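Local coordinates for protein muconate lactonizing enzyme (Corynebacterium glutamicum, PDB 3I4K) that belongs to the enolase superfamily and binds a magnesium ion in a barrel domain that is covered by an N-terminal capping domain, at residues A[24-29]-A[303-308]; A[53-58]-A[67-72]; A[59-64]-A[273-278]. One frame throughout, in Å; residues are numbered along the deposited sequence.

Interaction 1: residues A[24-29]-A[303-308]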
loop_
_atom_site.group_PDB
_atom_site.type_symbol
_atom_site.label_atom_id
_atom_site.label_comp_id
_atom_site.label_asym_id
_atom_site.label_seq_id
_atom_site.Cartn_x
_atom_site.Cartn_y
_atom_site.Cartn_z
ATOM N N HIS A 24 28.329 -18.971 7.903
ATOM C CA HIS A 24 27.588 -18.506 6.732
ATOM C C HIS A 24 28.452 -17.499 5.984
ATOM O O HIS A 24 28.590 -16.354 6.404
ATOM C CB HIS A 24 26.259 -17.874 7.167
ATOM C CG HIS A 24 25.161 -18.037 6.166
ATOM N ND1 HIS A 24 24.780 -19.268 5.677
ATOM C CD2 HIS A 24 24.374 -17.126 5.545
ATOM C CE1 HIS A 24 23.809 -19.107 4.794
ATOM N NE2 HIS A 24 23.544 -17.816 4.696
ATOM N N GLY A 25 29.030 -17.936 4.872
ATOM C CA GLY A 25 29.905 -17.063 4.112
ATOM C C GLY A 25 29.292 -16.297 2.955
ATOM O O GLY A 25 28.558 -16.855 2.132
ATOM N N PHE A 26 29.614 -15.008 2.896
ATOM C CA PHE A 26 29.129 -14.130 1.841
ATOM C C PHE A 26 30.284 -13.800 0.898
ATOM O O PHE A 26 31.388 -14.343 1.022
ATOM C CB PHE A 26 28.581 -12.833 2.438
ATOM C CG PHE A 26 27.419 -13.031 3.373
ATOM C CD1 PHE A 26 26.116 -13.045 2.892
ATOM C CD2 PHE A 26 27.630 -13.197 4.742
ATOM C CE1 PHE A 26 25.038 -13.217 3.754
ATOM C CE2 PHE A 26 26.557 -13.370 5.612
ATOM C CZ PHE A 26 25.261 -13.379 5.116
ATOM N N ALA A 27 30.030 -12.886 -0.032
ATOM C CA ALA A 27 31.036 -12.483 -1.000
ATOM C C ALA A 27 32.321 -11.965 -0.365
ATOM O O ALA A 27 33.415 -12.296 -0.814
ATOM C CB ALA A 27 30.459 -11.419 -1.941
ATOM N N THR A 28 32.196 -11.161 0.684
ATOM C CA THR A 28 33.384 -10.586 1.300
ATOM C C THR A 28 33.525 -10.775 2.804
ATOM O O THR A 28 34.496 -10.308 3.402
ATOM C CB THR A 28 33.452 -9.093 0.997
ATOM O OG1 THR A 28 32.415 -8.422 1.723
ATOM C CG2 THR A 28 33.250 -8.848 -0.507
ATOM N N THR A 29 32.564 -11.451 3.417
ATOM C CA THR A 29 32.611 -11.700 4.851
ATOM C C THR A 29 32.088 -13.100 5.130
ATOM O O THR A 29 31.633 -13.803 4.229
ATOM C CB THR A 29 31.739 -10.695 5.659
ATOM O OG1 THR A 29 30.371 -10.788 5.236
ATOM C CG2 THR A 29 32.238 -9.268 5.474
ATOM N N THR A 303 14.633 -12.393 2.946
ATOM C CA THR A 303 15.097 -12.287 4.322
ATOM C C THR A 303 16.436 -11.591 4.459
ATOM O O THR A 303 17.293 -11.672 3.575
ATOM C CB THR A 303 15.221 -13.687 4.969
ATOM O OG1 THR A 303 15.546 -13.546 6.353
ATOM C CG2 THR A 303 16.302 -14.509 4.284
ATOM N N SER A 304 16.590 -10.886 5.573
ATOM C CA SER A 304 17.829 -10.202 5.896
ATOM C C SER A 304 18.451 -11.079 6.980
ATOM O O SER A 304 19.276 -10.616 7.777
ATOM C CB SER A 304 17.538 -8.813 6.461
ATOM O OG SER A 304 17.055 -7.951 5.451
ATOM N N LEU A 305 18.042 -12.350 6.982
ATOM C CA LEU A 305 18.476 -13.332 7.971
ATOM C C LEU A 305 17.974 -12.884 9.336
ATOM O O LEU A 305 18.742 -12.781 10.299
ATOM C CB LEU A 305 20.000 -13.477 7.986
ATOM C CG LEU A 305 20.628 -14.567 7.110
ATOM C CD1 LEU A 305 19.612 -15.195 6.155
ATOM C CD2 LEU A 305 21.787 -13.945 6.346
ATOM N N GLU A 306 16.675 -12.605 9.401
ATOM C CA GLU A 306 16.043 -12.178 10.645
ATOM C C GLU A 306 15.986 -13.331 11.630
ATOM O O GLU A 306 16.014 -14.503 11.235
ATOM C CB GLU A 306 14.596 -11.711 10.412
ATOM C CG GLU A 306 14.421 -10.472 9.538
ATOM C CD GLU A 306 14.469 -10.777 8.053
ATOM O OE1 GLU A 306 14.567 -11.966 7.683
ATOM O OE2 GLU A 306 14.401 -9.821 7.257
ATOM N N GLY A 307 15.905 -12.986 12.910
ATOM C CA GLY A 307 15.779 -14.000 13.935
ATOM C C GLY A 307 14.313 -14.411 13.934
ATOM O O GLY A 307 13.595 -14.107 12.977
ATOM N N PRO A 308 13.827 -15.092 14.982
ATOM C CA PRO A 308 12.422 -15.513 15.030
ATOM C C PRO A 308 11.420 -14.363 14.987
ATOM O O PRO A 308 10.396 -14.458 14.318
ATOM C CB PRO A 308 12.346 -16.312 16.331
ATOM C CG PRO A 308 13.409 -15.661 17.185
ATOM C CD PRO A 308 14.541 -15.516 16.197
#
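Leu-305 pushes one methyl, CD2, against the corner of the Phe-26 ring that lies farthest from the backbone. CD2 stands 3.7 Å from Phe-26 CZ, almost in the plane of the ring, so the methyl meets an edge and neither face. The two side chains approach from opposite directions; with CG of Phe-26 anti to its carbonyl carbon (chi1 -61°), the ring reaches out of the turn toward the leucine. This is the tight part of a small, wholly buried contact. The imidazole of His-24 adds a looser apolar touch, its CD2 resting 4.2 Å from the same Leu-305 methyl and approaching it obliquely. The pairing spans the two domains of an enolase-superfamily protein: His-24 lies near the end of the long strand 8-25 of the capping domain, while Leu-305 sits in the loop that follows barrel strand 298-301 and leads into helix 308-320. Lys-171, on barrel strand 167-171, touches both His-24 and Phe-26, and Leu-335 packs against both His-24 and Leu-305. Beyond Phe-26 the chain turns outward, closed by Phe-26 N bonding to Thr-29 O at 2.7 Å; Thr-28 on this turn is exposed and Thr-29 partly so, in contrast with the buried aromatic side. Polar groups of the loop itself and of the capping domain hold the barrel loop. Ser-304 N donates to Glu-306 OE2 at 3.0 Å, and Leu-305 O receives Gln-34 NE2 from the capping domain. Gly-307 holds the N-cap position of helix 308-320, and its N is bonded to Glu-52 OE1. The side chain of Phe-26 lies about 8 Å from the magnesium ion, and that of Leu-305 about 5 Å from a bound acetic acid.

Interaction 2: residues A[53-58]-A[67-72]; sequences GVVPGG and ETMKAL
The flat peptide group joining Gly-53 to Val-54 turns one face to the end of Met-69, a selenomethionine. SE sits over that face, 3.5 Å from Gly-53 C and 3.7 Å from Val-54 N, and the terminal methyl continues across the same face until CE is 3.5 Å from Gly-53 O. The bend at chi3 (-91°) after an extended chi2 lays the SE-CE bond flat along the peptide. Beside this peptide, Gly-53 pairs through backbone hydrogen bonding with Leu-37 of the neighbouring strand 30-43. The contact lies within the capping domain of the enolase superfamily: the end of 48-53, the last strand of its three-stranded antiparallel sheet, and the loop after it pack on helix 66-81. Farther along, CG1 of Val-55 meets Met-69 CE at 4.0 Å, the two side chains running obliquely to each other. Tyr-105, from helix 104-121, touches both Val-55 and Met-69, and Leu-37 also packs on Met-69, so the selenomethionine is buried between the sheet and helix 104-121. Past Val-55 the loop leaves the helix through an inverse gamma turn centred on Pro-56, where Gly-57 N bonds weakly to Val-55 O and also to Gln-34 OE1.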
loop_
_atom_site.group_PDB
_atom_site.type_symbol
_atom_site.label_atom_id
_atom_site.label_comp_id
_atom_site.label_asym_id
_atom_site.label_seq_id
_atom_site.Cartn_x
_atom_site.Cartn_y
_atom_site.Cartn_z
ATOM N N GLY A 53 16.097 -5.030 14.576
ATOM C CA GLY A 53 16.957 -4.148 13.805
ATOM C C GLY A 53 18.040 -5.118 13.360
ATOM O O GLY A 53 18.968 -5.406 14.119
ATOM N N VAL A 54 17.935 -5.628 12.135
ATOM C CA VAL A 54 18.880 -6.632 11.665
ATOM C C VAL A 54 19.233 -6.596 10.173
ATOM O O VAL A 54 18.364 -6.394 9.328
ATOM C CB VAL A 54 18.313 -8.036 12.004
ATOM C CG1 VAL A 54 16.921 -8.190 11.387
ATOM C CG2 VAL A 54 19.237 -9.126 11.508
ATOM N N VAL A 55 20.517 -6.796 9.876
ATOM C CA VAL A 55 21.039 -6.837 8.509
ATOM C C VAL A 55 21.767 -8.170 8.349
ATOM O O VAL A 55 22.112 -8.811 9.335
ATOM C CB VAL A 55 22.042 -5.697 8.223
ATOM C CG1 VAL A 55 21.327 -4.359 8.224
ATOM C CG2 VAL A 55 23.170 -5.713 9.260
ATOM N N PRO A 56 22.019 -8.600 7.103
ATOM C CA PRO A 56 22.705 -9.870 6.844
ATOM C C PRO A 56 24.160 -9.925 7.294
ATOM O O PRO A 56 25.065 -9.754 6.474
ATOM C CB PRO A 56 22.590 -10.028 5.322
ATOM C CG PRO A 56 21.425 -9.163 4.959
ATOM C CD PRO A 56 21.606 -7.971 5.836
ATOM N N GLY A 57 24.389 -10.161 8.586
ATOM C CA GLY A 57 25.756 -10.261 9.083
ATOM C C GLY A 57 26.431 -8.994 9.591
ATOM O O GLY A 57 26.917 -8.962 10.728
ATOM N N GLY A 58 26.486 -7.954 8.761
ATOM C CA GLY A 58 27.128 -6.718 9.180
ATOM C C GLY A 58 26.877 -5.532 8.257
ATOM O O GLY A 58 26.060 -5.613 7.338
ATOM N N GLU A 67 25.001 -1.805 15.782
ATOM C CA GLU A 67 25.517 -0.656 16.537
ATOM C C GLU A 67 24.900 0.640 16.010
ATOM O O GLU A 67 24.440 1.493 16.776
ATOM C CB GLU A 67 27.046 -0.549 16.422
ATOM C CG GLU A 67 27.857 -1.712 16.989
ATOM C CD GLU A 67 27.951 -2.878 16.039
ATOM O OE1 GLU A 67 27.926 -2.633 14.815
ATOM O OE2 GLU A 67 28.065 -4.036 16.506
ATOM N N THR A 68 24.913 0.779 14.690
ATOM C CA THR A 68 24.362 1.945 14.014
ATOM C C THR A 68 22.881 2.105 14.293
ATOM O O THR A 68 22.395 3.214 14.491
ATOM C CB THR A 68 24.577 1.828 12.485
ATOM O OG1 THR A 68 25.733 2.585 12.116
ATOM C CG2 THR A 68 23.359 2.291 11.715
HETATM N N MSE A 69 22.162 0.993 14.300
HETATM C CA MSE A 69 20.725 1.043 14.535
HETATM C C MSE A 69 20.354 1.383 15.977
HETATM O O MSE A 69 19.356 2.069 16.228
HETATM C CB MSE A 69 20.091 -0.278 14.110
HETATM C CG MSE A 69 20.155 -0.502 12.598
HETATM SE SE MSE A 69 19.396 -2.189 12.018
HETATM C CE MSE A 69 20.960 -3.310 12.085
ATOM N N LYS A 70 21.160 0.923 16.928
ATOM C CA LYS A 70 20.870 1.211 18.324
ATOM C C LYS A 70 21.095 2.696 18.590
ATOM O O LYS A 70 20.318 3.332 19.295
ATOM C CB LYS A 70 21.749 0.355 19.244
ATOM C CG LYS A 70 21.424 0.511 20.731
ATOM C CD LYS A 70 22.152 -0.528 21.578
ATOM C CE LYS A 70 21.992 -0.243 23.063
ATOM N NZ LYS A 70 20.557 -0.171 23.474
ATOM N N ALA A 71 22.148 3.262 18.010
ATOM C CA ALA A 71 22.415 4.678 18.216
ATOM C C ALA A 71 21.256 5.508 17.663
ATOM O O ALA A 71 20.846 6.508 18.265
ATOM C CB ALA A 71 23.724 5.068 17.542
ATOM N N LEU A 72 20.710 5.088 16.527
ATOM C CA LEU A 72 19.600 5.820 15.929
ATOM C C LEU A 72 18.270 5.569 16.648
ATOM O O LEU A 72 17.517 6.512 16.918
ATOM C CB LEU A 72 19.491 5.484 14.433
ATOM C CG LEU A 72 20.606 6.109 13.575
ATOM C CD1 LEU A 72 20.524 5.599 12.136
ATOM C CD2 LEU A 72 20.478 7.628 13.616
#

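Interaction 3: residues A[59-64]-A[273-278]. With ACY (acetic acid), chain I.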
loop_
_atom_site.group_PDB
_atom_site.type_symbol
_atom_site.label_atom_id
_atom_site.label_comp_id
_atom_site.label_asym_id
_atom_site.label_seq_id
_atom_site.Cartn_x
_atom_site.Cartn_y
_atom_site.Cartn_z
ATOM N N PRO A 59 27.578 -4.411 8.468
ATOM C CA PRO A 59 27.380 -3.234 7.619
ATOM C C PRO A 59 27.904 -3.365 6.187
ATOM O O PRO A 59 27.776 -2.433 5.396
ATOM C CB PRO A 59 28.075 -2.127 8.406
ATOM C CG PRO A 59 29.203 -2.869 9.083
ATOM C CD PRO A 59 28.516 -4.118 9.569
ATOM N N TRP A 60 28.475 -4.517 5.846
ATOM C CA TRP A 60 28.998 -4.726 4.494
ATOM C C TRP A 60 27.843 -4.761 3.492
ATOM O O TRP A 60 28.012 -4.433 2.316
ATOM C CB TRP A 60 29.759 -6.055 4.401
ATOM C CG TRP A 60 28.858 -7.249 4.594
ATOM C CD1 TRP A 60 28.482 -7.812 5.784
ATOM C CD2 TRP A 60 28.120 -7.942 3.574
ATOM N NE1 TRP A 60 27.551 -8.803 5.569
ATOM C CE2 TRP A 60 27.311 -8.905 4.224
ATOM C CE3 TRP A 60 28.060 -7.837 2.175
ATOM C CZ2 TRP A 60 26.450 -9.756 3.524
ATOM C CZ3 TRP A 60 27.203 -8.684 1.478
ATOM C CH2 TRP A 60 26.409 -9.632 2.155
ATOM N N TRP A 61 26.667 -5.171 3.958
ATOM C CA TRP A 61 25.507 -5.270 3.078
ATOM C C TRP A 61 25.003 -3.898 2.616
ATOM O O TRP A 61 24.875 -3.659 1.420
ATOM C CB TRP A 61 24.367 -6.032 3.774
ATOM C CG TRP A 61 23.328 -6.550 2.810
ATOM C CD1 TRP A 61 23.249 -7.808 2.284
ATOM C CD2 TRP A 61 22.251 -5.804 2.223
ATOM N NE1 TRP A 61 22.190 -7.892 1.409
ATOM C CE2 TRP A 61 21.563 -6.678 1.352
ATOM C CE3 TRP A 61 21.806 -4.482 2.347
ATOM C CZ2 TRP A 61 20.447 -6.273 0.606
ATOM C CZ3 TRP A 61 20.696 -4.076 1.604
ATOM C CH2 TRP A 61 20.030 -4.973 0.746
ATOM N N GLY A 62 24.740 -2.992 3.555
ATOM C CA GLY A 62 24.231 -1.689 3.168
ATOM C C GLY A 62 24.636 -0.480 3.979
ATOM O O GLY A 62 24.112 0.611 3.749
ATOM N N GLY A 63 25.546 -0.647 4.936
ATOM C CA GLY A 63 25.976 0.503 5.716
ATOM C C GLY A 63 25.374 0.660 7.097
ATOM O O GLY A 63 25.802 1.518 7.877
ATOM N N GLU A 64 24.367 -0.147 7.404
ATOM C CA GLU A 64 23.754 -0.091 8.720
ATOM C C GLU A 64 24.153 -1.325 9.498
ATOM O O GLU A 64 24.337 -2.396 8.920
ATOM C CB GLU A 64 22.233 -0.043 8.616
ATOM C CG GLU A 64 21.690 1.347 8.373
ATOM C CD GLU A 64 20.183 1.373 8.432
ATOM O OE1 GLU A 64 19.534 1.286 7.355
ATOM O OE2 GLU A 64 19.658 1.468 9.567
ATOM N N ALA A 273 13.157 -8.516 -4.255
ATOM C CA ALA A 273 13.356 -9.169 -2.959
ATOM C C ALA A 273 12.795 -8.228 -1.903
ATOM O O ALA A 273 13.452 -7.273 -1.503
ATOM C CB ALA A 273 14.849 -9.420 -2.717
ATOM N N LEU A 274 11.566 -8.492 -1.473
ATOM C CA LEU A 274 10.903 -7.659 -0.480
ATOM C C LEU A 274 11.188 -8.151 0.935
ATOM O O LEU A 274 10.918 -9.298 1.273
ATOM C CB LEU A 274 9.401 -7.626 -0.796
ATOM C CG LEU A 274 8.222 -7.309 0.127
ATOM C CD1 LEU A 274 8.616 -6.524 1.362
ATOM C CD2 LEU A 274 7.194 -6.559 -0.715
ATOM N N LYS A 275 11.759 -7.269 1.747
ATOM C CA LYS A 275 12.109 -7.585 3.126
ATOM C C LYS A 275 11.558 -6.476 4.014
ATOM O O LYS A 275 11.880 -5.296 3.821
ATOM C CB LYS A 275 13.631 -7.643 3.286
ATOM C CG LYS A 275 14.347 -8.506 2.266
ATOM C CD LYS A 275 15.861 -8.497 2.508
ATOM C CE LYS A 275 16.594 -9.346 1.471
ATOM N NZ LYS A 275 18.067 -9.206 1.553
ATOM N N THR A 276 10.735 -6.851 4.987
ATOM C CA THR A 276 10.137 -5.875 5.888
ATOM C C THR A 276 11.189 -5.064 6.634
ATOM O O THR A 276 10.963 -3.905 6.980
ATOM C CB THR A 276 9.185 -6.575 6.885
ATOM O OG1 THR A 276 9.888 -7.626 7.572
ATOM C CG2 THR A 276 8.004 -7.181 6.132
ATOM N N THR A 277 12.350 -5.664 6.858
ATOM C CA THR A 277 13.426 -4.973 7.556
ATOM C C THR A 277 14.103 -3.914 6.680
ATOM O O THR A 277 14.234 -2.750 7.081
ATOM C CB THR A 277 14.489 -5.977 8.070
ATOM O OG1 THR A 277 14.796 -6.934 7.046
ATOM C CG2 THR A 277 13.962 -6.718 9.304
ATOM N N LYS A 278 14.510 -4.320 5.482
ATOM C CA LYS A 278 15.176 -3.426 4.545
ATOM C C LYS A 278 14.298 -2.264 4.073
ATOM O O LYS A 278 14.809 -1.188 3.785
ATOM C CB LYS A 278 15.662 -4.218 3.330
ATOM C CG LYS A 278 16.256 -3.363 2.199
ATOM C CD LYS A 278 16.574 -4.215 0.956
ATOM C CE LYS A 278 15.337 -4.966 0.449
ATOM N NZ LYS A 278 15.587 -5.671 -0.850
HETATM C C ACY I . 20.592 -11.249 1.013
HETATM O O ACY I . 21.312 -10.423 0.477
HETATM O OXT ACY I . 19.644 -11.868 0.309
HETATM C CH3 ACY I . 20.757 -11.581 2.474
#
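Trp-61 meets Lys-275 and Lys-278 in a buried contact between domains: as in other members of the enolase superfamily, a loop of the capping domain closes over the mouth of the TIM-like barrel, and here it brings its indole to the segment that follows strand 271-274. CG of Trp-61 is anti to the backbone N, which carries the ring away from its loop toward the barrel. The benzo end does the touching. Trp-61 CH2 lies 3.5 Å from CD of Lys-278, the two side chains crossing at about a right angle, and Trp-61 CZ2 lies 3.9 Å from NZ of Lys-275; both lysine atoms come in obliquely to the ring. The pyrrole edge faces a bound acetic acid, probably from the crystallisation liquor: Trp-61 NE1 donates in the plane of the ring to its O at 2.8 Å, with an N-H...O angle of 162°, and Lys-169 NZ also bonds the acid. Lys-275 brings NZ within 3.3 Å of the acid's carbon, but its hydrogen bond goes to OD2 of Asp-251, a magnesium ligand. The side chain of Lys-275 lies about 4 Å from the metal. Asp-251 OD1 forms a salt bridge with Lys-278, so one carboxylate bonds both lysines. A bend at chi3 (57°) turns the end of Lys-278 back to the strand before it, where NZ donates to Ala-273 O at 2.7 Å, nearly in line with the carbonyl bond.

In the fold
Along the chain the segments run 24-29, 53-58, 59-64, 67-72, 273-278 and 303-308. Interactions 1 and 3 join the capping domain to the barrel, whereas interaction 2 stays within the capping domain. Their centres form a compact cluster: 13 Å between interactions 1 and 2, and about 10 Å from interaction 3 to each. The run from the end of strand 48-53 to helix 66-81 supplies both 53-58 and 59-64. Barrel segments 273-278 and 303-308 are themselves linked by Thr-277 OG1, probably hydrogen-bonded to Ser-304 OG and to Glu-306 OE2. Together the contacts set capping-domain loops over the barrel end that holds the magnesium ion.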